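Agmatinase (Burkholderia thailandensis, PDB 4DZ4) probably hydrolyses agmatine to putrescine and urea at a centre of two manganese ions, as a member of the arginase family. Local coordinates at residues Ile147-Ala150 and Gln151-Lys155; Thr181-Tyr184 and Lys185-Lys188; Glu290-Pro293 and Ala294-Gln297. All blocks are in the same frame, centred on the assembly; numbering follows the deposited sequence.

Interaction 1 (Ile147-Ala150 and Gln151-Lys155); sequences IAHA and QKYGK
A150, Q151 and H149 carry most of this contact, over the last two turns of helix 142-153 and the residues leaving it. The carbonyl of A150 receives the amide of G154 in a weak, bent bond, N to O 2.9 Å, while A150 CA comes 3.4 Å from G154 O in a CA-H...O contact. The chain leaves the helix at G154, with positive phi; K155 CB then touches A150 CB at 4.0 Å. Q151 donates its backbone N to I147 O at 3.2 Å. Its side chain lies with CG beside the backbone N (chi1 -73°) and runs on extended, back along the helix, so that CG packs on I147 O. The amide end is tied down through a water, which donates to both Q151 OE1 and A148 O. H149 O takes the straightest bond of the turn, from Y153 N at 2.8 Å (161°), and lies at the edge of the Y153 ring. The imidazole and the phenol point the same way, side by side, H149 CD2 to Y153 CE2 4.0 Å, and H149 ND1 is held by L145 O one turn back. Both rings press on I284 of strand 282-289, and H149 also meets Y242 edge-to-face. A148 packs on A122 and Q151 on R123 of helix 114-126; K152 NZ makes a salt bridge with D129, just beyond it, and a hydrogen bond to O of its last residue, L126.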
ATOM      1  N   ILE B 147      13.323 -34.735  -8.325  1.00 13.01           N
ATOM      2  CA  ILE B 147      13.796 -36.032  -7.803  1.00 13.41           C
ATOM      3  C   ILE B 147      12.663 -37.050  -7.867  1.00 13.94           C
ATOM      4  O   ILE B 147      12.836 -38.155  -8.395  1.00 14.37           O
ATOM      5  CB  ILE B 147      14.347 -35.904  -6.357  1.00 13.33           C
ATOM      6  CG1 ILE B 147      15.667 -35.118  -6.388  1.00 13.53           C
ATOM      7  CG2 ILE B 147      14.530 -37.277  -5.696  1.00 14.02           C
ATOM      8  CD1 ILE B 147      16.152 -34.675  -5.024  1.00 13.57           C
ATOM      9  N   ALA B 148      11.495 -36.666  -7.347  1.00 13.46           N
ATOM     10  CA  ALA B 148      10.364 -37.578  -7.270  1.00 14.38           C
ATOM     11  C   ALA B 148       9.840 -37.884  -8.679  1.00 14.73           C
ATOM     12  O   ALA B 148       9.486 -39.031  -8.984  1.00 15.78           O
ATOM     13  CB  ALA B 148       9.271 -36.958  -6.403  1.00 13.77           C
ATOM     14  N   HIS B 149       9.828 -36.872  -9.547  1.00 14.60           N
ATOM     15  CA  HIS B 149       9.409 -37.085 -10.946  1.00 15.58           C
ATOM     16  C   HIS B 149      10.312 -38.012 -11.733  1.00 16.83           C
ATOM     17  O   HIS B 149       9.831 -38.835 -12.500  1.00 17.43           O
ATOM     18  CB  HIS B 149       9.199 -35.758 -11.667  1.00 14.65           C
ATOM     19  CG  HIS B 149       7.855 -35.123 -11.367  1.00 14.34           C
ATOM     20  ND1 HIS B 149       7.606 -34.469 -10.214  1.00 13.80           N
ATOM     21  CD2 HIS B 149       6.668 -35.091 -12.105  1.00 14.57           C
ATOM     22  CE1 HIS B 149       6.322 -34.030 -10.219  1.00 13.95           C
ATOM     23  NE2 HIS B 149       5.750 -34.421 -11.374  1.00 13.99           N
ATOM     24  N   ALA B 150      11.622 -37.899 -11.546  1.00 17.44           N
ATOM     25  CA  ALA B 150      12.565 -38.817 -12.188  1.00 19.26           C
ATOM     26  C   ALA B 150      12.377 -40.254 -11.712  1.00 20.85           C
ATOM     27  O   ALA B 150      12.622 -41.177 -12.487  1.00 21.87           O
ATOM     28  CB  ALA B 150      14.005 -38.362 -11.965  1.00 19.24           C
ATOM     29  N   GLN B 151      11.956 -40.454 -10.454  1.00 21.76           N
ATOM     30  CA  GLN B 151      11.648 -41.812  -9.958  1.00 23.48           C
ATOM     31  C   GLN B 151      10.554 -42.459 -10.813  1.00 24.33           C
ATOM     32  O   GLN B 151      10.628 -43.631 -11.142  1.00 25.61           O
ATOM     33  CB  GLN B 151      11.195 -41.824  -8.486  1.00 24.83           C
ATOM     34  CG  GLN B 151      12.274 -41.579  -7.432  1.00 27.58           C
ATOM     35  CD  GLN B 151      11.719 -41.374  -6.003  1.00 29.64           C
ATOM     36  OE1 GLN B 151      10.506 -41.470  -5.757  1.00 30.33           O
ATOM     37  NE2 GLN B 151      12.616 -41.093  -5.055  1.00 29.78           N
ATOM     38  N   LYS B 152       9.530 -41.683 -11.154  1.00 23.75           N
ATOM     39  CA  LYS B 152       8.381 -42.207 -11.876  1.00 24.21           C
ATOM     40  C   LYS B 152       8.602 -42.262 -13.379  1.00 24.55           C
ATOM     41  O   LYS B 152       8.278 -43.262 -13.993  1.00 24.66           O
ATOM     42  CB  LYS B 152       7.133 -41.366 -11.594  1.00 24.36           C
ATOM     43  CG  LYS B 152       5.882 -41.911 -12.266  1.00 26.07           C
ATOM     44  CD  LYS B 152       4.646 -41.150 -11.828  1.00 26.06           C
ATOM     45  CE  LYS B 152       3.360 -41.755 -12.382  1.00 27.11           C
ATOM     46  NZ  LYS B 152       3.051 -43.132 -11.897  1.00 30.03           N
ATOM     47  N   TYR B 153       9.149 -41.185 -13.942  1.00 23.22           N
ATOM     48  CA  TYR B 153       9.217 -40.962 -15.384  1.00 24.02           C
ATOM     49  C   TYR B 153      10.587 -41.235 -15.994  1.00 24.89           C
ATOM     50  O   TYR B 153      10.745 -41.165 -17.220  1.00 26.42           O
ATOM     51  CB  TYR B 153       8.794 -39.530 -15.719  1.00 22.85           C
ATOM     52  CG  TYR B 153       7.337 -39.274 -15.481  1.00 23.08           C
ATOM     53  CD1 TYR B 153       6.389 -39.704 -16.417  1.00 23.94           C
ATOM     54  CD2 TYR B 153       6.892 -38.606 -14.326  1.00 22.52           C
ATOM     55  CE1 TYR B 153       5.043 -39.495 -16.211  1.00 24.10           C
ATOM     56  CE2 TYR B 153       5.530 -38.381 -14.108  1.00 22.54           C
ATOM     57  CZ  TYR B 153       4.612 -38.831 -15.065  1.00 23.79           C
ATOM     58  OH  TYR B 153       3.259 -38.637 -14.913  1.00 24.27           O
ATOM     59  N   GLY B 154      11.558 -41.571 -15.149  1.00 24.38           N
ATOM     60  CA  GLY B 154      12.918 -41.844 -15.592  1.00 24.86           C
ATOM     61  C   GLY B 154      13.746 -40.576 -15.668  1.00 24.52           C
ATOM     62  O   GLY B 154      13.242 -39.453 -15.489  1.00 22.73           O
ATOM     63  N   LYS B 155      15.033 -40.754 -15.913  1.00 24.82           N
ATOM     64  CA  LYS B 155      15.918 -39.613 -16.088  1.00 24.55           C
ATOM     65  C   LYS B 155      16.864 -39.862 -17.258  1.00 24.30           C
ATOM     66  O   LYS B 155      17.115 -41.015 -17.590  1.00 25.22           O
ATOM     67  CB  LYS B 155      16.679 -39.299 -14.789  1.00 25.84           C
ATOM     68  CG  LYS B 155      17.525 -40.418 -14.223  1.00 28.35           C
ATOM     69  CD  LYS B 155      18.271 -39.872 -13.015  1.00 29.35           C
ATOM     70  CE  LYS B 155      18.556 -40.954 -12.011  1.00 31.79           C
ATOM     71  NZ  LYS B 155      19.586 -41.892 -12.529  1.00 34.62           N
TER
HETATM   72  O   HOH W   1       8.300 -40.617  -7.093  1.00 21.47           O

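Interaction 2 (Thr181-Tyr184 and Lys185-Lys188); sequences TMFY and KAVK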
ATOM      1  N   THR B 181      20.596 -22.283  -6.765  1.00 11.90           N
ATOM      2  CA  THR B 181      21.631 -23.272  -7.139  1.00 12.02           C
ATOM      3  C   THR B 181      21.058 -24.684  -7.290  1.00 12.28           C
ATOM      4  O   THR B 181      21.813 -25.633  -7.575  1.00 13.19           O
ATOM      5  CB  THR B 181      22.800 -23.312  -6.139  1.00 12.89           C
ATOM      6  OG1 THR B 181      22.322 -23.780  -4.872  1.00 13.06           O
ATOM      7  CG2 THR B 181      23.421 -21.913  -5.930  1.00 12.82           C
ATOM      8  N   MET B 182      19.751 -24.835  -7.108  1.00 11.76           N
ATOM      9  CA  MET B 182      19.168 -26.200  -7.136  1.00 12.12           C
ATOM     10  C   MET B 182      19.143 -26.852  -8.530  1.00 12.26           C
ATOM     11  O   MET B 182      19.113 -28.092  -8.638  1.00 12.51           O
ATOM     12  CB  MET B 182      17.802 -26.272  -6.436  1.00 11.85           C
ATOM     13  CG  MET B 182      16.596 -25.742  -7.223  1.00 11.47           C
ATOM     14  SD  MET B 182      16.699 -23.956  -7.256  1.00 11.60           S
ATOM     15  CE  MET B 182      15.647 -23.653  -8.688  1.00 10.87           C
ATOM     16  N   PHE B 183      19.200 -26.047  -9.592  1.00 11.99           N
ATOM     17  CA  PHE B 183      19.310 -26.667 -10.934  1.00 12.10           C
ATOM     18  C   PHE B 183      20.733 -27.014 -11.338  1.00 12.46           C
ATOM     19  O   PHE B 183      20.923 -27.843 -12.234  1.00 12.90           O
ATOM     20  CB  PHE B 183      18.578 -25.884 -12.056  1.00 11.75           C
ATOM     21  CG  PHE B 183      17.072 -25.756 -11.842  1.00 11.53           C
ATOM     22  CD1 PHE B 183      16.357 -26.715 -11.119  1.00 11.29           C
ATOM     23  CD2 PHE B 183      16.369 -24.697 -12.390  1.00 10.93           C
ATOM     24  CE1 PHE B 183      14.984 -26.607 -10.916  1.00 10.96           C
ATOM     25  CE2 PHE B 183      14.994 -24.577 -12.188  1.00 10.80           C
ATOM     26  CZ  PHE B 183      14.292 -25.524 -11.450  1.00 10.87           C
ATOM     27  N   TYR B 184      21.722 -26.377 -10.709  1.00 12.38           N
ATOM     28  CA  TYR B 184      23.081 -26.900 -10.769  1.00 12.72           C
ATOM     29  C   TYR B 184      23.074 -28.323 -10.202  1.00 13.49           C
ATOM     30  O   TYR B 184      23.627 -29.240 -10.811  1.00 13.65           O
ATOM     31  CB  TYR B 184      24.038 -26.001  -9.981  1.00 13.16           C
ATOM     32  CG  TYR B 184      25.475 -26.486  -9.882  1.00 13.92           C
ATOM     33  CD1 TYR B 184      26.408 -26.232 -10.908  1.00 14.12           C
ATOM     34  CD2 TYR B 184      25.919 -27.180  -8.739  1.00 14.39           C
ATOM     35  CE1 TYR B 184      27.728 -26.659 -10.777  1.00 15.35           C
ATOM     36  CE2 TYR B 184      27.223 -27.629  -8.626  1.00 15.61           C
ATOM     37  CZ  TYR B 184      28.121 -27.369  -9.644  1.00 15.75           C
ATOM     38  OH  TYR B 184      29.418 -27.783  -9.497  1.00 17.11           O
ATOM     39  N   LYS B 185      22.453 -28.494  -9.028  1.00 13.45           N
ATOM     40  CA  LYS B 185      22.413 -29.829  -8.413  1.00 14.15           C
ATOM     41  C   LYS B 185      21.634 -30.805  -9.290  1.00 14.38           C
ATOM     42  O   LYS B 185      22.062 -31.942  -9.468  1.00 15.12           O
ATOM     43  CB  LYS B 185      21.818 -29.736  -6.997  1.00 14.21           C
ATOM     44  CG  LYS B 185      22.636 -28.788  -6.108  1.00 14.38           C
ATOM     45  CD  LYS B 185      21.977 -28.627  -4.739  1.00 14.59           C
ATOM     46  CE  LYS B 185      22.695 -27.554  -3.921  1.00 14.86           C
ATOM     47  NZ  LYS B 185      21.964 -27.409  -2.614  1.00 14.39           N
ATOM     48  N   ALA B 186      20.510 -30.362  -9.851  1.00 13.97           N
ATOM     49  CA  ALA B 186      19.682 -31.199 -10.736  1.00 13.98           C
ATOM     50  C   ALA B 186      20.491 -31.675 -11.962  1.00 14.51           C
ATOM     51  O   ALA B 186      20.405 -32.831 -12.344  1.00 15.41           O
ATOM     52  CB  ALA B 186      18.427 -30.458 -11.181  1.00 13.63           C
ATOM     53  N   VAL B 187      21.301 -30.791 -12.547  1.00 14.60           N
ATOM     54  CA  VAL B 187      22.169 -31.199 -13.660  1.00 15.70           C
ATOM     55  C   VAL B 187      23.261 -32.177 -13.216  1.00 17.12           C
ATOM     56  O   VAL B 187      23.489 -33.215 -13.853  1.00 17.47           O
ATOM     57  CB  VAL B 187      22.809 -30.006 -14.404  1.00 15.39           C
ATOM     58  CG1 VAL B 187      23.904 -30.506 -15.361  1.00 16.47           C
ATOM     59  CG2 VAL B 187      21.731 -29.239 -15.153  1.00 15.05           C
ATOM     60  N   LYS B 188      23.919 -31.865 -12.104  1.00 17.94           N
ATOM     61  CA  LYS B 188      24.945 -32.765 -11.585  1.00 20.50           C
ATOM     62  C   LYS B 188      24.369 -34.154 -11.193  1.00 20.29           C
ATOM     63  O   LYS B 188      25.052 -35.171 -11.345  1.00 21.75           O
ATOM     64  CB  LYS B 188      25.688 -32.106 -10.418  1.00 22.31           C
ATOM     65  CG  LYS B 188      26.441 -30.829 -10.826  1.00 24.85           C
ATOM     66  CD  LYS B 188      27.549 -31.059 -11.855  1.00 27.08           C
ATOM     67  CE  LYS B 188      27.654 -29.840 -12.764  1.00 29.88           C
ATOM     68  NZ  LYS B 188      28.653 -29.985 -13.864  1.00 33.47           N
TER
HETATM   69  O   HOH W   2      20.215 -25.450  -3.772  1.00 16.11           O
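Y184 turns its ring away from the helix axis with CG anti to the backbone N (chi1 176°), and K188, one turn on, has CG beside its own backbone N (chi1 -63°) and a second bend at chi2, which folds the chain over that ring. K188 CG stands over one face of the phenol, 4.1 Å from the ring centroid in a CH-pi contact, and K188 CE comes down 3.8 Å from Y184 CE1 nearer the rim. The same CG lies close to Y184 O, which accepts K188 N at 2.9 Å in a nearly straight bond (169°). K185 differs: beyond CG its chain is extended and runs back toward the start of the helix, crossing T181 with CE 3.9 Å from OG1. One water joins their polar ends, donating to T181 OG1 and accepting from K185 NZ. T181 OG1 also bonds D171, and K185 NZ bonds S176 OG and P174 O, so that with the water this buried ammonium has at least three partners. T181 sits at the N-cap position but its hydroxyl caps nothing; its carbonyl takes K185 N at 3.3 Å. F183 packs on T142 and L146 of helix 142-153, and its CD1 makes a loose apolar contact with A186 CB at 4.3 Å; M182 CE lies over the centre of the F183 ring. That ring meets H139 and H161 edge-to-face, and M182 packs on H139 and D167, two manganese ligands. Helix 182-188 is the helical element of a beta-alpha-beta unit between strands 158-162 and 198-202, its first turn backing the metal site of the arginase fold.

Interaction 3 (Glu290-Pro293 and Ala294-Gln297); sequences EVAP and AYDQ
A292 and Y295 meet at the start of a short 3-10 turn, where A292 O accepts Y295 N at 3.0 Å. The donor stands above the carbonyl plane, 39° out of it. Y295 has CG beside its backbone N (chi1 -70°), which leaves the ring's edge facing A292, whose CB is 4.4 Å from Y295 CD2. P293, with its C-gamma endo pucker, packs on L68 and A72 of its own chain, while the Y295 phenol makes a cation-pi contact with R63. The carbonyl of P293 takes D296 N at 2.9 Å in a weak bond. D296 instead has CG roughly anti to its backbone N (chi1 -151°), with CB 3.5 Å from P293 O. One carboxylate oxygen, D296 OD1, is met from above its plane by Q297 N at 2.8 Å and also by T301 OG1; OD2 receives A302 N. Both oxygens are therefore engaged at the start of helix 300-323. Across the subunit boundaries, the Y295 ring packs on L68 of a second subunit and Y295 O bonds S298 OG of a third. The whole is a 3-10 turn in the loop after strand 282-289, one of the loops at the metal-bearing end of the arginase sheet, here also part of the subunit interface.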
ATOM      1  N   GLU B 290       7.459 -18.638  -6.682  1.00  8.28           N
ATOM      2  CA  GLU B 290       8.072 -17.352  -6.277  1.00  8.51           C
ATOM      3  C   GLU B 290       7.046 -16.214  -6.168  1.00  8.31           C
ATOM      4  O   GLU B 290       7.441 -15.051  -6.056  1.00  8.88           O
ATOM      5  CB  GLU B 290       9.260 -16.967  -7.176  1.00  9.02           C
ATOM      6  CG  GLU B 290      10.478 -17.918  -7.081  1.00 10.05           C
ATOM      7  CD  GLU B 290      11.367 -17.708  -5.838  1.00 10.98           C
ATOM      8  OE1 GLU B 290      11.130 -16.819  -5.001  1.00 12.21           O
ATOM      9  OE2 GLU B 290      12.334 -18.458  -5.686  1.00 11.28           O
ATOM     10  N   VAL B 291       5.752 -16.524  -6.159  1.00  8.12           N
ATOM     11  CA  VAL B 291       4.777 -15.456  -5.831  1.00  7.95           C
ATOM     12  C   VAL B 291       4.938 -15.084  -4.333  1.00  8.13           C
ATOM     13  O   VAL B 291       4.902 -15.973  -3.465  1.00  8.41           O
ATOM     14  CB  VAL B 291       3.338 -15.901  -6.143  1.00  7.95           C
ATOM     15  CG1 VAL B 291       2.354 -14.842  -5.637  1.00  7.85           C
ATOM     16  CG2 VAL B 291       3.152 -16.133  -7.677  1.00  7.88           C
ATOM     17  N   ALA B 292       5.140 -13.788  -4.048  1.00  8.50           N
ATOM     18  CA  ALA B 292       5.342 -13.300  -2.677  1.00  8.94           C
ATOM     19  C   ALA B 292       4.298 -12.203  -2.424  1.00  9.40           C
ATOM     20  O   ALA B 292       4.494 -11.050  -2.827  1.00  9.35           O
ATOM     21  CB  ALA B 292       6.778 -12.778  -2.515  1.00  8.65           C
ATOM     22  N   PRO B 293       3.146 -12.564  -1.830  1.00  9.74           N
ATOM     23  CA  PRO B 293       2.015 -11.617  -1.817  1.00  9.70           C
ATOM     24  C   PRO B 293       2.278 -10.322  -1.013  1.00  9.43           C
ATOM     25  O   PRO B 293       1.632  -9.282  -1.286  1.00  9.69           O
ATOM     26  CB  PRO B 293       0.870 -12.427  -1.193  1.00 10.58           C
ATOM     27  CG  PRO B 293       1.533 -13.603  -0.539  1.00 10.60           C
ATOM     28  CD  PRO B 293       2.729 -13.918  -1.398  1.00 10.41           C
ATOM     29  N   ALA B 294       3.187 -10.361  -0.053  1.00  9.28           N
ATOM     30  CA  ALA B 294       3.521  -9.114   0.680  1.00  9.62           C
ATOM     31  C   ALA B 294       4.052  -8.035  -0.249  1.00  9.11           C
ATOM     32  O   ALA B 294       3.975  -6.868   0.087  1.00  9.96           O
ATOM     33  CB  ALA B 294       4.536  -9.390   1.778  1.00 10.19           C
ATOM     34  N   TYR B 295       4.623  -8.441  -1.396  1.00  8.62           N
ATOM     35  CA  TYR B 295       5.121  -7.489  -2.405  1.00  8.56           C
ATOM     36  C   TYR B 295       4.183  -7.367  -3.596  1.00  8.46           C
ATOM     37  O   TYR B 295       4.468  -6.631  -4.531  1.00  8.30           O
ATOM     38  CB  TYR B 295       6.496  -7.925  -2.889  1.00  8.40           C
ATOM     39  CG  TYR B 295       7.525  -7.741  -1.781  1.00  8.58           C
ATOM     40  CD1 TYR B 295       8.110  -6.500  -1.565  1.00  9.39           C
ATOM     41  CD2 TYR B 295       7.857  -8.798  -0.934  1.00  8.97           C
ATOM     42  CE1 TYR B 295       9.009  -6.310  -0.522  1.00  9.67           C
ATOM     43  CE2 TYR B 295       8.763  -8.615   0.109  1.00  9.69           C
ATOM     44  CZ  TYR B 295       9.337  -7.373   0.300  1.00  9.95           C
ATOM     45  OH  TYR B 295      10.231  -7.191   1.353  1.00 10.98           O
ATOM     46  N   ASP B 296       3.063  -8.089  -3.570  1.00  8.67           N
ATOM     47  CA  ASP B 296       2.104  -7.970  -4.673  1.00  8.58           C
ATOM     48  C   ASP B 296       1.309  -6.656  -4.606  1.00  9.51           C
ATOM     49  O   ASP B 296       1.218  -5.995  -3.547  1.00  9.60           O
ATOM     50  CB  ASP B 296       1.149  -9.167  -4.705  1.00  8.40           C
ATOM     51  CG  ASP B 296       0.652  -9.491  -6.102  1.00  8.46           C
ATOM     52  OD1 ASP B 296       0.943  -8.726  -7.062  1.00  8.58           O
ATOM     53  OD2 ASP B 296      -0.014 -10.538  -6.256  1.00  8.23           O
ATOM     54  N   GLN B 297       0.760  -6.276  -5.740  1.00  9.61           N
ATOM     55  CA  GLN B 297       0.003  -5.024  -5.818  1.00 10.53           C
ATOM     56  C   GLN B 297      -1.329  -5.346  -6.464  1.00 10.44           C
ATOM     57  O   GLN B 297      -1.361  -5.729  -7.636  1.00 10.03           O
ATOM     58  CB  GLN B 297       0.801  -3.972  -6.605  1.00 11.82           C
ATOM     59  CG  GLN B 297       2.214  -3.717  -5.999  1.00 12.93           C
ATOM     60  CD  GLN B 297       2.123  -3.017  -4.630  1.00 14.56           C
ATOM     61  OE1 GLN B 297       1.038  -2.538  -4.242  1.00 16.17           O
ATOM     62  NE2 GLN B 297       3.240  -2.954  -3.889  1.00 15.37           N
TER

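How the interactions relate
All three are local contacts within one arginase-family chain, in series along it. Interaction 2 is the buried one, interaction 1 is partly buried, and interaction 3 lies at the surface among subunits. Interactions 1 and 2 share the same side of the chain, their centres about 15 Å apart, and F183 of the second packs on L146 in the helix that carries the first. Interaction 3 lies across the chain's centre from interaction 1, yet strand 282-289, which leads into it, also receives the side chains of H149 and Y153. Helical i to i+4 bonds and bridging waters mark the first two; i to i+3 bonds, one of them weak, mark the third.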